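Local coordinates for L0028 (Mitochondria associated protein) (Escherichia coli, PDB 3GCG) that probably acts as a type III secreted effector of the SopE-like family, switching on a host Rho-type GTPase (likely Cdc42) by promoting nucleotide exchange, at residues N57-D62 with N161-H166; E84-Q89 with K156-N161; T49-R54 with F150-I155; K22-L27 with Q140-R145. One frame throughout, in Å; residues are numbered along the deposited sequence.

Contact 1 (N57-D62 with N161-H166); sequences NRTLDD and NAILEH
Leu60 and Ile163 mark the closest backbone approach between helix 41-67 and the C-terminal part of helix 152-166, with their CA atoms 7.7 Å apart. Ile163 does most of the touching. Its CG1 lies anti to its own carbonyl carbon (chi1 -65°), and the extended arm sends CD1 straight across to the other helix. CD1 stops against one branch of Leu60, with Leu60 CD2 3.6 Å away. Ile163 CG1 lies nearly as close to the same methyl. The two side chains run past each other at a slant. The same tip, Ile163 CD1, is 4.3 Å from Thr59 CG2. The hydroxyl of Thr59 is bonded to Thr55 O within its own helix. Leu60 also touches Ile79 and Phe80 of helix 73-87. Arg58 and Asp61, in the same helix segment, bond to the chain of another protein, so the contact packs a helix that also meets the partner. The touching groups are buried hydrocarbon. The contact therefore depends on shape fit and exclusion of water, and no polar bond joins the two segments.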
loop_
_atom_site.group_PDB
_atom_site.type_symbol
_atom_site.label_atom_id
_atom_site.label_comp_id
_atom_site.label_asym_id
_atom_site.label_seq_id
_atom_site.Cartn_x
_atom_site.Cartn_y
_atom_site.Cartn_z
ATOM N N ASN B 57 -5.476 8.802 -9.827
ATOM C CA ASN B 57 -4.283 9.311 -9.156
ATOM C C ASN B 57 -3.019 9.069 -9.970
ATOM O O ASN B 57 -2.091 9.865 -9.941
ATOM C CB ASN B 57 -4.128 8.675 -7.775
ATOM C CG ASN B 57 -4.829 9.464 -6.702
ATOM O OD1 ASN B 57 -4.684 10.677 -6.628
ATOM N ND2 ASN B 57 -5.592 8.780 -5.857
ATOM N N ARG B 58 -3.003 7.957 -10.688
ATOM C CA ARG B 58 -1.881 7.573 -11.531
ATOM C C ARG B 58 -1.746 8.579 -12.670
ATOM O O ARG B 58 -0.638 8.966 -13.052
ATOM C CB ARG B 58 -2.144 6.186 -12.111
ATOM C CG ARG B 58 -0.915 5.380 -12.409
ATOM C CD ARG B 58 -1.054 3.998 -11.783
ATOM N NE ARG B 58 0.225 3.526 -11.271
ATOM C CZ ARG B 58 1.148 2.917 -12.003
ATOM N NH1 ARG B 58 0.942 2.680 -13.292
ATOM N NH2 ARG B 58 2.294 2.576 -11.449
ATOM N N THR B 59 -2.885 8.988 -13.222
ATOM C CA THR B 59 -2.893 9.943 -14.320
ATOM C C THR B 59 -2.406 11.298 -13.809
ATOM O O THR B 59 -1.697 12.023 -14.510
ATOM C CB THR B 59 -4.312 10.087 -14.919
ATOM O OG1 THR B 59 -4.787 8.800 -15.335
ATOM C CG2 THR B 59 -4.294 11.015 -16.118
ATOM N N LEU B 60 -2.790 11.636 -12.583
ATOM C CA LEU B 60 -2.360 12.895 -11.997
ATOM C C LEU B 60 -0.854 12.863 -11.765
ATOM O O LEU B 60 -0.166 13.848 -12.026
ATOM C CB LEU B 60 -3.095 13.151 -10.677
ATOM C CG LEU B 60 -4.513 13.699 -10.847
ATOM C CD1 LEU B 60 -5.256 13.686 -9.521
ATOM C CD2 LEU B 60 -4.420 15.108 -11.402
ATOM N N ASP B 61 -0.351 11.730 -11.273
ATOM C CA ASP B 61 1.078 11.576 -11.022
ATOM C C ASP B 61 1.863 11.772 -12.319
ATOM O O ASP B 61 2.871 12.478 -12.345
ATOM C CB ASP B 61 1.405 10.177 -10.468
ATOM C CG ASP B 61 1.008 10.000 -8.998
ATOM O OD1 ASP B 61 1.081 10.970 -8.215
ATOM O OD2 ASP B 61 0.647 8.870 -8.622
ATOM N N ASP B 62 1.398 11.133 -13.391
ATOM C CA ASP B 62 2.067 11.240 -14.678
ATOM C C ASP B 62 2.054 12.663 -15.189
ATOM O O ASP B 62 3.028 13.128 -15.779
ATOM C CB ASP B 62 1.421 10.310 -15.702
ATOM C CG ASP B 62 1.749 8.854 -15.446
ATOM O OD1 ASP B 62 2.803 8.579 -14.832
ATOM O OD2 ASP B 62 0.966 7.980 -15.871
ATOM N N ASN B 161 -8.795 15.371 -19.351
ATOM C CA ASN B 161 -9.668 16.480 -19.701
ATOM C C ASN B 161 -10.047 17.273 -18.452
ATOM O O ASN B 161 -10.331 18.465 -18.535
ATOM C CB ASN B 161 -10.928 15.950 -20.394
ATOM C CG ASN B 161 -11.519 16.951 -21.366
ATOM O OD1 ASN B 161 -12.585 17.519 -21.121
ATOM N ND2 ASN B 161 -10.819 17.182 -22.474
ATOM N N ALA B 162 -10.064 16.607 -17.300
ATOM C CA ALA B 162 -10.384 17.276 -16.041
ATOM C C ALA B 162 -9.174 18.120 -15.657
ATOM O O ALA B 162 -9.302 19.291 -15.295
ATOM C CB ALA B 162 -10.675 16.247 -14.947
ATOM N N ILE B 163 -7.994 17.513 -15.738
ATOM C CA ILE B 163 -6.763 18.220 -15.414
ATOM C C ILE B 163 -6.665 19.480 -16.288
ATOM O O ILE B 163 -6.356 20.571 -15.804
ATOM C CB ILE B 163 -5.534 17.325 -15.673
ATOM C CG1 ILE B 163 -5.562 16.131 -14.720
ATOM C CG2 ILE B 163 -4.246 18.130 -15.490
ATOM C CD1 ILE B 163 -4.453 15.122 -14.973
ATOM N N LEU B 164 -6.939 19.320 -17.577
ATOM C CA LEU B 164 -6.883 20.442 -18.499
ATOM C C LEU B 164 -7.857 21.538 -18.078
ATOM O O LEU B 164 -7.523 22.720 -18.084
ATOM C CB LEU B 164 -7.227 19.977 -19.914
ATOM C CG LEU B 164 -6.228 20.394 -20.995
ATOM C CD1 LEU B 164 -6.808 20.052 -22.367
ATOM C CD2 LEU B 164 -5.932 21.895 -20.894
ATOM N N GLU B 165 -9.067 21.133 -17.711
ATOM C CA GLU B 165 -10.092 22.077 -17.305
ATOM C C GLU B 165 -9.832 22.786 -15.978
ATOM O O GLU B 165 -10.064 23.988 -15.858
ATOM C CB GLU B 165 -11.439 21.371 -17.224
ATOM C CG GLU B 165 -12.600 22.295 -16.916
ATOM C CD GLU B 165 -13.905 21.541 -16.786
ATOM O OE1 GLU B 165 -14.016 20.458 -17.393
ATOM O OE2 GLU B 165 -14.819 22.030 -16.091
ATOM N N HIS B 166 -9.352 22.050 -14.983
ATOM C CA HIS B 166 -9.125 22.644 -13.671
ATOM C C HIS B 166 -7.686 23.009 -13.316
ATOM O O HIS B 166 -7.459 23.880 -12.477
ATOM C CB HIS B 166 -9.716 21.728 -12.604
ATOM C CG HIS B 166 -11.172 21.444 -12.808
ATOM N ND1 HIS B 166 -12.148 22.405 -12.649
ATOM C CD2 HIS B 166 -11.814 20.326 -13.217
ATOM C CE1 HIS B 166 -13.325 21.891 -12.954
ATOM N NE2 HIS B 166 -13.151 20.629 -13.303
#

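Contact 2 (E84-Q89 with K156-N161)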
loop_
_atom_site.group_PDB
_atom_site.type_symbol
_atom_site.label_atom_id
_atom_site.label_comp_id
_atom_site.label_asym_id
_atom_site.label_seq_id
_atom_site.Cartn_x
_atom_site.Cartn_y
_atom_site.Cartn_z
ATOM N N GLU B 84 -15.640 12.054 -11.097
ATOM C CA GLU B 84 -16.703 11.377 -10.369
ATOM C C GLU B 84 -18.037 11.602 -11.082
ATOM O O GLU B 84 -18.795 10.656 -11.302
ATOM C CB GLU B 84 -16.751 11.918 -8.934
ATOM C CG GLU B 84 -17.561 11.100 -7.950
ATOM C CD GLU B 84 -17.220 11.440 -6.502
ATOM O OE1 GLU B 84 -17.292 12.634 -6.129
ATOM O OE2 GLU B 84 -16.881 10.515 -5.734
ATOM N N ASN B 85 -18.312 12.851 -11.457
ATOM C CA ASN B 85 -19.553 13.178 -12.153
ATOM C C ASN B 85 -19.597 12.535 -13.528
ATOM O O ASN B 85 -20.606 11.959 -13.916
ATOM C CB ASN B 85 -19.711 14.692 -12.330
ATOM C CG ASN B 85 -19.760 15.438 -11.015
ATOM O OD1 ASN B 85 -20.260 14.925 -10.017
ATOM N ND2 ASN B 85 -19.256 16.669 -11.014
ATOM N N ALA B 86 -18.501 12.651 -14.269
ATOM C CA ALA B 86 -18.414 12.097 -15.615
ATOM C C ALA B 86 -18.625 10.589 -15.660
ATOM O O ALA B 86 -19.217 10.068 -16.604
ATOM C CB ALA B 86 -17.067 12.447 -16.235
ATOM N N LEU B 87 -18.140 9.892 -14.638
ATOM C CA LEU B 87 -18.263 8.440 -14.571
ATOM C C LEU B 87 -19.504 7.986 -13.819
ATOM O O LEU B 87 -19.909 6.828 -13.923
ATOM C CB LEU B 87 -17.039 7.838 -13.879
ATOM C CG LEU B 87 -15.663 8.034 -14.512
ATOM C CD1 LEU B 87 -14.595 7.377 -13.627
ATOM C CD2 LEU B 87 -15.653 7.424 -15.899
ATOM N N GLN B 88 -20.110 8.893 -13.064
ATOM C CA GLN B 88 -21.278 8.533 -12.279
ATOM C C GLN B 88 -20.836 7.380 -11.397
ATOM O O GLN B 88 -21.490 6.341 -11.327
ATOM C CB GLN B 88 -22.430 8.086 -13.180
ATOM C CG GLN B 88 -23.116 9.222 -13.914
ATOM C CD GLN B 88 -23.729 10.233 -12.963
ATOM O OE1 GLN B 88 -24.529 9.883 -12.091
ATOM N NE2 GLN B 88 -23.357 11.495 -13.126
ATOM N N GLN B 89 -19.702 7.574 -10.735
ATOM C CA GLN B 89 -19.143 6.556 -9.853
ATOM C C GLN B 89 -18.477 7.250 -8.675
ATOM O O GLN B 89 -17.717 8.202 -8.857
ATOM C CB GLN B 89 -18.086 5.735 -10.605
ATOM C CG GLN B 89 -18.024 4.253 -10.248
ATOM C CD GLN B 89 -19.035 3.439 -11.030
ATOM O OE1 GLN B 89 -20.237 3.476 -10.751
ATOM N NE2 GLN B 89 -18.554 2.709 -12.035
ATOM N N LYS B 156 -8.628 7.407 -18.033
ATOM C CA LYS B 156 -7.451 8.254 -18.232
ATOM C C LYS B 156 -7.760 9.512 -19.041
ATOM O O LYS B 156 -7.362 10.614 -18.666
ATOM C CB LYS B 156 -6.351 7.486 -18.963
ATOM C CG LYS B 156 -5.595 6.469 -18.122
ATOM C CD LYS B 156 -4.355 5.968 -18.874
ATOM C CE LYS B 156 -3.522 5.024 -18.018
ATOM N NZ LYS B 156 -2.257 4.606 -18.698
ATOM N N ALA B 157 -8.453 9.335 -20.162
ATOM C CA ALA B 157 -8.807 10.449 -21.042
ATOM C C ALA B 157 -9.718 11.440 -20.315
ATOM O O ALA B 157 -9.492 12.646 -20.344
ATOM C CB ALA B 157 -9.495 9.919 -22.302
ATOM N N ILE B 158 -10.754 10.917 -19.666
ATOM C CA ILE B 158 -11.672 11.756 -18.918
ATOM C C ILE B 158 -10.896 12.565 -17.877
ATOM O O ILE B 158 -11.126 13.763 -17.715
ATOM C CB ILE B 158 -12.736 10.898 -18.215
ATOM C CG1 ILE B 158 -13.635 10.238 -19.266
ATOM C CG2 ILE B 158 -13.533 11.752 -17.238
ATOM C CD1 ILE B 158 -14.686 9.311 -18.682
ATOM N N THR B 159 -9.970 11.907 -17.183
ATOM C CA THR B 159 -9.157 12.577 -16.167
ATOM C C THR B 159 -8.292 13.670 -16.796
ATOM O O THR B 159 -8.229 14.791 -16.287
ATOM C CB THR B 159 -8.239 11.576 -15.433
ATOM O OG1 THR B 159 -9.038 10.570 -14.795
ATOM C CG2 THR B 159 -7.390 12.290 -14.388
ATOM N N GLN B 160 -7.624 13.335 -17.899
ATOM C CA GLN B 160 -6.771 14.288 -18.607
ATOM C C GLN B 160 -7.552 15.559 -18.926
ATOM O O GLN B 160 -7.042 16.677 -18.795
ATOM C CB GLN B 160 -6.252 13.678 -19.919
ATOM C CG GLN B 160 -5.175 12.622 -19.745
ATOM C CD GLN B 160 -4.686 12.053 -21.068
ATOM O OE1 GLN B 160 -5.463 11.477 -21.837
ATOM N NE2 GLN B 160 -3.390 12.205 -21.339
ATOM N N ASN B 161 -8.795 15.371 -19.351
ATOM C CA ASN B 161 -9.668 16.480 -19.701
ATOM C C ASN B 161 -10.047 17.273 -18.452
ATOM O O ASN B 161 -10.331 18.465 -18.535
ATOM C CB ASN B 161 -10.928 15.950 -20.394
ATOM C CG ASN B 161 -11.519 16.951 -21.366
ATOM O OD1 ASN B 161 -12.585 17.519 -21.121
ATOM N ND2 ASN B 161 -10.819 17.182 -22.474
#
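Asn85 O, the carbonyl just ahead of the Ala86 and Leu87 that touch Ile158, takes a bond from the side chain of Gln88 and a weak one from its backbone N. Gln88 NE2 reaches back to Asn85 O at 2.9 Å, in the carbonyl plane and on a lone pair. The N-H is bent, at 134°. Gln88 has positive phi, and Gln89 N bonds to Glu84 O at 3.3 Å, which turns the chain out of the helix. Across the contact, Ile158 divides its work between two branches. CG2, anti to the backbone N, meets Ala86 CB at 3.7 Å. The other branch carries CD1 to Leu87 CD2, and this pair is tight at 3.5 Å. Leu87 and Ile158 lean across one another at an angle. The Ala86 side lies at the solvent border. The Leu87 side is buried and also meets Ile52 of helix 41-67. The turn is a Schellman motif with Gln88 as C-prime residue. It ends helix 73-87 where that helix packs on helix 152-166.

Contact 3 (T49-R54 with F150-I155)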
loop_
_atom_site.group_PDB
_atom_site.type_symbol
_atom_site.label_atom_id
_atom_site.label_comp_id
_atom_site.label_asym_id
_atom_site.label_seq_id
_atom_site.Cartn_x
_atom_site.Cartn_y
_atom_site.Cartn_z
ATOM N N THR B 49 -14.293 1.442 -6.890
ATOM C CA THR B 49 -13.962 2.830 -6.594
ATOM C C THR B 49 -12.469 2.972 -6.303
ATOM O O THR B 49 -11.881 4.014 -6.555
ATOM C CB THR B 49 -14.800 3.406 -5.406
ATOM O OG1 THR B 49 -13.966 3.601 -4.256
ATOM C CG2 THR B 49 -15.938 2.492 -5.054
ATOM N N THR B 50 -11.854 1.910 -5.800
ATOM C CA THR B 50 -10.429 1.934 -5.498
ATOM C C THR B 50 -9.565 1.875 -6.763
ATOM O O THR B 50 -8.651 2.684 -6.925
ATOM C CB THR B 50 -10.031 0.771 -4.565
ATOM O OG1 THR B 50 -10.589 0.995 -3.266
ATOM C CG2 THR B 50 -8.514 0.665 -4.449
ATOM N N TYR B 51 -9.855 0.917 -7.644
ATOM C CA TYR B 51 -9.104 0.750 -8.893
ATOM C C TYR B 51 -9.225 1.983 -9.789
ATOM O O TYR B 51 -8.249 2.431 -10.392
ATOM C CB TYR B 51 -9.598 -0.470 -9.673
ATOM C CG TYR B 51 -8.735 -0.771 -10.881
ATOM C CD1 TYR B 51 -7.640 -1.629 -10.787
ATOM C CD2 TYR B 51 -8.962 -0.125 -12.098
ATOM C CE1 TYR B 51 -6.790 -1.833 -11.864
ATOM C CE2 TYR B 51 -8.112 -0.316 -13.186
ATOM C CZ TYR B 51 -7.031 -1.167 -13.060
ATOM O OH TYR B 51 -6.179 -1.334 -14.131
ATOM N N ILE B 52 -10.433 2.523 -9.872
ATOM C CA ILE B 52 -10.690 3.703 -10.676
ATOM C C ILE B 52 -9.993 4.926 -10.082
ATOM O O ILE B 52 -9.428 5.737 -10.822
ATOM C CB ILE B 52 -12.195 3.977 -10.772
ATOM C CG1 ILE B 52 -12.879 2.841 -11.535
ATOM C CG2 ILE B 52 -12.442 5.315 -11.470
ATOM C CD1 ILE B 52 -14.409 2.931 -11.502
ATOM N N SER B 53 -10.036 5.051 -8.752
ATOM C CA SER B 53 -9.397 6.171 -8.055
ATOM C C SER B 53 -7.894 6.124 -8.228
ATOM O O SER B 53 -7.243 7.155 -8.373
ATOM C CB SER B 53 -9.708 6.141 -6.555
ATOM O OG SER B 53 -11.077 6.390 -6.315
ATOM N N ARG B 54 -7.335 4.925 -8.198
ATOM C CA ARG B 54 -5.902 4.800 -8.359
ATOM C C ARG B 54 -5.548 5.134 -9.810
ATOM O O ARG B 54 -4.535 5.778 -10.070
ATOM C CB ARG B 54 -5.455 3.396 -7.933
ATOM C CG ARG B 54 -5.056 2.441 -9.015
ATOM C CD ARG B 54 -3.560 2.427 -9.221
ATOM N NE ARG B 54 -3.172 1.292 -10.053
ATOM C CZ ARG B 54 -3.019 0.051 -9.603
ATOM N NH1 ARG B 54 -3.203 -0.222 -8.316
ATOM N NH2 ARG B 54 -2.718 -0.929 -10.448
ATOM N N PHE B 150 -16.603 1.495 -17.045
ATOM C CA PHE B 150 -15.800 2.355 -17.911
ATOM C C PHE B 150 -14.406 1.719 -18.027
ATOM O O PHE B 150 -13.927 1.106 -17.073
ATOM C CB PHE B 150 -15.694 3.766 -17.313
ATOM C CG PHE B 150 -16.647 4.767 -17.924
ATOM C CD1 PHE B 150 -16.493 5.175 -19.246
ATOM C CD2 PHE B 150 -17.698 5.301 -17.176
ATOM C CE1 PHE B 150 -17.367 6.101 -19.815
ATOM C CE2 PHE B 150 -18.577 6.228 -17.736
ATOM C CZ PHE B 150 -18.412 6.629 -19.057
ATOM N N LYS B 151 -13.768 1.854 -19.190
ATOM C CA LYS B 151 -12.437 1.281 -19.428
ATOM C C LYS B 151 -11.306 2.187 -18.955
ATOM O O LYS B 151 -11.476 3.398 -18.853
ATOM C CB LYS B 151 -12.241 0.989 -20.913
ATOM C CG LYS B 151 -13.112 -0.129 -21.449
ATOM C CD LYS B 151 -12.960 -0.253 -22.953
ATOM C CE LYS B 151 -13.692 -1.471 -23.493
ATOM N NZ LYS B 151 -13.581 -1.546 -24.979
ATOM N N VAL B 152 -10.146 1.594 -18.685
ATOM C CA VAL B 152 -8.991 2.351 -18.207
ATOM C C VAL B 152 -8.566 3.504 -19.108
ATOM O O VAL B 152 -8.258 4.589 -18.615
ATOM C CB VAL B 152 -7.777 1.429 -17.974
ATOM C CG1 VAL B 152 -6.542 2.258 -17.636
ATOM C CG2 VAL B 152 -8.075 0.474 -16.832
ATOM N N SER B 153 -8.535 3.272 -20.417
ATOM C CA SER B 153 -8.140 4.318 -21.363
ATOM C C SER B 153 -9.146 5.454 -21.293
ATOM O O SER B 153 -8.797 6.630 -21.395
ATOM C CB SER B 153 -8.104 3.772 -22.789
ATOM O OG SER B 153 -9.396 3.351 -23.195
ATOM N N GLU B 154 -10.407 5.091 -21.113
ATOM C CA GLU B 154 -11.461 6.080 -21.018
ATOM C C GLU B 154 -11.282 6.898 -19.733
ATOM O O GLU B 154 -11.297 8.128 -19.764
ATOM C CB GLU B 154 -12.821 5.380 -21.051
ATOM C CG GLU B 154 -12.941 4.392 -22.207
ATOM C CD GLU B 154 -14.347 3.851 -22.383
ATOM O OE1 GLU B 154 -14.937 3.380 -21.386
ATOM O OE2 GLU B 154 -14.855 3.893 -23.523
ATOM N N ILE B 155 -11.102 6.205 -18.611
ATOM C CA ILE B 155 -10.891 6.858 -17.319
ATOM C C ILE B 155 -9.731 7.854 -17.435
ATOM O O ILE B 155 -9.836 8.999 -16.989
ATOM C CB ILE B 155 -10.561 5.810 -16.227
ATOM C CG1 ILE B 155 -11.765 4.903 -16.000
ATOM C CG2 ILE B 155 -10.172 6.493 -14.932
ATOM C CD1 ILE B 155 -11.461 3.722 -15.111
#
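Tyr51 and Ile52 of helix 41-67 pack on Val152 and Ile155, in the first turn of helix 152-166, as part of an all-helical fold. From Tyr51 CB the ring leaves anti to the backbone N (chi1 -173°) and is carried toward the start of the other helix. Its near edge does the touching. Tyr51 CE2 lies 3.7 Å from Val152 CG2, which sits in the plane of the ring and not over a face. The tip atom, Tyr51 OH, is 3.8 Å from the same methyl. Phe143 of helix 124-146 stacks with the ring. Tyr51 thus touches both helix 124-146 and helix 152-166. Three residues on from Val152, Ile155 CD1 sits across the fork of Ile52, 3.9 Å from Ile52 CG1 and 4.1 Å from Ile52 CG2. Both pairs cross at about a right angle. The helix start that bears Val152 is well tied down. Lys151 is the N-cap, and Glu144 of helix 124-146 accepts a bond from Val152 N. Glu154 folds back over the helix start: Lys151 N bonds to Glu154 OE1 at 2.9 Å, nearly straight at 176°, on the anti side of the carboxylate and 28° out of its plane.

Contact 4 (K22-L27 with Q140-R145)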
loop_
_atom_site.group_PDB
_atom_site.type_symbol
_atom_site.label_atom_id
_atom_site.label_comp_id
_atom_site.label_asym_id
_atom_site.label_seq_id
_atom_site.Cartn_x
_atom_site.Cartn_y
_atom_site.Cartn_z
ATOM N N LYS B 22 -10.130 -17.711 -15.492
ATOM C CA LYS B 22 -9.750 -18.599 -14.392
ATOM C C LYS B 22 -9.209 -17.775 -13.244
ATOM O O LYS B 22 -9.450 -18.084 -12.082
ATOM C CB LYS B 22 -8.684 -19.617 -14.827
ATOM C CG LYS B 22 -9.248 -20.795 -15.615
ATOM C CD LYS B 22 -8.193 -21.853 -15.924
ATOM C CE LYS B 22 -8.851 -23.079 -16.555
ATOM N NZ LYS B 22 -7.889 -24.175 -16.864
ATOM N N LEU B 23 -8.463 -16.726 -13.572
ATOM C CA LEU B 23 -7.910 -15.863 -12.538
ATOM C C LEU B 23 -9.043 -15.247 -11.739
ATOM O O LEU B 23 -9.043 -15.299 -10.510
ATOM C CB LEU B 23 -7.052 -14.759 -13.160
ATOM C CG LEU B 23 -5.605 -15.169 -13.452
ATOM C CD1 LEU B 23 -4.905 -14.109 -14.272
ATOM C CD2 LEU B 23 -4.881 -15.403 -12.125
ATOM N N THR B 24 -10.016 -14.682 -12.451
ATOM C CA THR B 24 -11.160 -14.038 -11.813
ATOM C C THR B 24 -11.874 -15.000 -10.879
ATOM O O THR B 24 -12.276 -14.621 -9.779
ATOM C CB THR B 24 -12.179 -13.512 -12.857
ATOM O OG1 THR B 24 -11.576 -12.483 -13.645
ATOM C CG2 THR B 24 -13.406 -12.948 -12.164
ATOM N N ASN B 25 -12.036 -16.246 -11.315
ATOM C CA ASN B 25 -12.705 -17.234 -10.478
ATOM C C ASN B 25 -11.902 -17.503 -9.223
ATOM O O ASN B 25 -12.464 -17.732 -8.154
ATOM C CB ASN B 25 -12.934 -18.536 -11.251
ATOM C CG ASN B 25 -14.159 -18.471 -12.136
ATOM O OD1 ASN B 25 -14.388 -17.473 -12.824
ATOM N ND2 ASN B 25 -14.956 -19.532 -12.128
ATOM N N GLN B 26 -10.583 -17.470 -9.353
ATOM C CA GLN B 26 -9.711 -17.699 -8.207
ATOM C C GLN B 26 -9.708 -16.462 -7.303
ATOM O O GLN B 26 -9.590 -16.569 -6.087
ATOM C CB GLN B 26 -8.296 -18.040 -8.688
ATOM C CG GLN B 26 -8.191 -19.437 -9.305
ATOM C CD GLN B 26 -6.778 -19.791 -9.753
ATOM O OE1 GLN B 26 -5.797 -19.252 -9.242
ATOM N NE2 GLN B 26 -6.673 -20.719 -10.697
ATOM N N LEU B 27 -9.853 -15.286 -7.905
ATOM C CA LEU B 27 -9.897 -14.047 -7.134
ATOM C C LEU B 27 -11.228 -14.027 -6.365
ATOM O O LEU B 27 -11.268 -13.721 -5.177
ATOM C CB LEU B 27 -9.828 -12.844 -8.072
ATOM C CG LEU B 27 -9.600 -11.434 -7.512
ATOM C CD1 LEU B 27 -10.320 -10.454 -8.417
ATOM C CD2 LEU B 27 -10.106 -11.286 -6.089
ATOM N N GLN B 140 -5.398 -4.872 -14.908
ATOM C CA GLN B 140 -6.164 -3.959 -15.743
ATOM C C GLN B 140 -7.084 -4.790 -16.623
ATOM O O GLN B 140 -8.247 -4.439 -16.831
ATOM C CB GLN B 140 -5.249 -3.109 -16.629
ATOM C CG GLN B 140 -6.024 -2.200 -17.568
ATOM C CD GLN B 140 -5.132 -1.406 -18.493
ATOM O OE1 GLN B 140 -4.311 -0.606 -18.044
ATOM N NE2 GLN B 140 -5.289 -1.618 -19.793
ATOM N N GLU B 141 -6.550 -5.895 -17.134
ATOM C CA GLU B 141 -7.325 -6.782 -17.986
ATOM C C GLU B 141 -8.451 -7.422 -17.168
ATOM O O GLU B 141 -9.570 -7.566 -17.652
ATOM C CB GLU B 141 -6.405 -7.843 -18.607
ATOM C CG GLU B 141 -5.256 -7.230 -19.421
ATOM C CD GLU B 141 -4.333 -8.260 -20.077
ATOM O OE1 GLU B 141 -3.803 -9.144 -19.370
ATOM O OE2 GLU B 141 -4.122 -8.175 -21.307
ATOM N N ILE B 142 -8.162 -7.776 -15.917
ATOM C CA ILE B 142 -9.161 -8.392 -15.048
ATOM C C ILE B 142 -10.238 -7.397 -14.666
ATOM O O ILE B 142 -11.411 -7.752 -14.534
ATOM C CB ILE B 142 -8.525 -8.951 -13.766
ATOM C CG1 ILE B 142 -7.777 -10.242 -14.097
ATOM C CG2 ILE B 142 -9.591 -9.203 -12.707
ATOM C CD1 ILE B 142 -7.150 -10.916 -12.901
ATOM N N PHE B 143 -9.832 -6.148 -14.490
ATOM C CA PHE B 143 -10.758 -5.089 -14.133
ATOM C C PHE B 143 -11.752 -4.815 -15.262
ATOM O O PHE B 143 -12.962 -4.759 -15.038
ATOM C CB PHE B 143 -9.987 -3.802 -13.825
ATOM C CG PHE B 143 -10.871 -2.600 -13.626
ATOM C CD1 PHE B 143 -11.645 -2.472 -12.473
ATOM C CD2 PHE B 143 -10.943 -1.609 -14.600
ATOM C CE1 PHE B 143 -12.479 -1.374 -12.287
ATOM C CE2 PHE B 143 -11.776 -0.498 -14.432
ATOM C CZ PHE B 143 -12.550 -0.379 -13.269
ATOM N N GLU B 144 -11.232 -4.636 -16.471
ATOM C CA GLU B 144 -12.068 -4.330 -17.629
ATOM C C GLU B 144 -13.032 -5.429 -18.067
ATOM O O GLU B 144 -14.004 -5.155 -18.758
ATOM C CB GLU B 144 -11.188 -3.913 -18.810
ATOM C CG GLU B 144 -10.294 -2.730 -18.486
ATOM C CD GLU B 144 -9.512 -2.235 -19.680
ATOM O OE1 GLU B 144 -9.017 -3.073 -20.464
ATOM O OE2 GLU B 144 -9.381 -1.003 -19.826
ATOM N N ARG B 145 -12.777 -6.667 -17.668
ATOM C CA ARG B 145 -13.667 -7.753 -18.053
ATOM C C ARG B 145 -14.777 -7.977 -17.034
ATOM O O ARG B 145 -15.826 -8.538 -17.358
ATOM C CB ARG B 145 -12.873 -9.041 -18.243
ATOM C CG ARG B 145 -11.747 -8.889 -19.240
ATOM C CD ARG B 145 -11.265 -10.231 -19.737
ATOM N NE ARG B 145 -10.277 -10.083 -20.796
ATOM C CZ ARG B 145 -9.826 -11.087 -21.538
ATOM N NH1 ARG B 145 -10.280 -12.320 -21.336
ATOM N NH2 ARG B 145 -8.922 -10.857 -22.483
#
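Ile142 fits against Leu23 and Thr24, and this buried patch is the tight part of the contact. Thr24 and Ile142 have the nearest CA atoms, 6.8 Å apart. Ile142 uses two branches. CD1, at the end of the longer one, lies 3.9 Å from Leu23 CB and 4.1 Å from Leu23 CD1. It therefore meets the root of the leucine as well as one of its methyls. The two side chains cross at about a right angle. The short branch, CG2, stands anti to the backbone N and meets Thr24 OG1 at 3.9 Å. Thr24 and Ile142 run past each other in opposite senses. CG2 is a methyl, so this is van der Waals contact; the hydroxyl bonds to His20 O and weakly to Asn146 ND2. The rest is looser. Leu27 points at the other segment but its side chain comes no nearer than 4.5 Å. Arg145 also starts toward helix 20-32, yet it is solvent-exposed and stays 5.9 Å off. Lys22 and Asn25 are exposed too. The contact joins helix 20-32 to helix 124-146 in the all-helical fold. Leu27 also packs on an apolar side chain of another protein's chain, and on Trp43 of helix 41-67. Helix 99-105 adds further packing: Leu104 touches Leu23, Ile100 touches Ile142, and Phe103 touches Leu27.

Contacts 1, 2 and 3 all use helix 152-166. Contact 3 takes its start, contact 2 its middle and contact 1 its end. Helix 41-67 supplies contacts 1 and 3, whose centres are 13 Å apart. Helix 73-87 supplies contact 2, which touches both. Contact 2 is nested inside the loop closed by contact 1. Contact 4 begins first in the chain, joins helices 20-32 and 124-146, and crosses the other three along the sequence. It lies across the chain's centre from contact 1, about 27 Å away between centres. Contact 3 touches contact 4 through Tyr51, Phe143, Val152 and Glu144. It thus links two helical groups, consistent with the V-shaped, two-bundle architecture of SopE-like exchange factors.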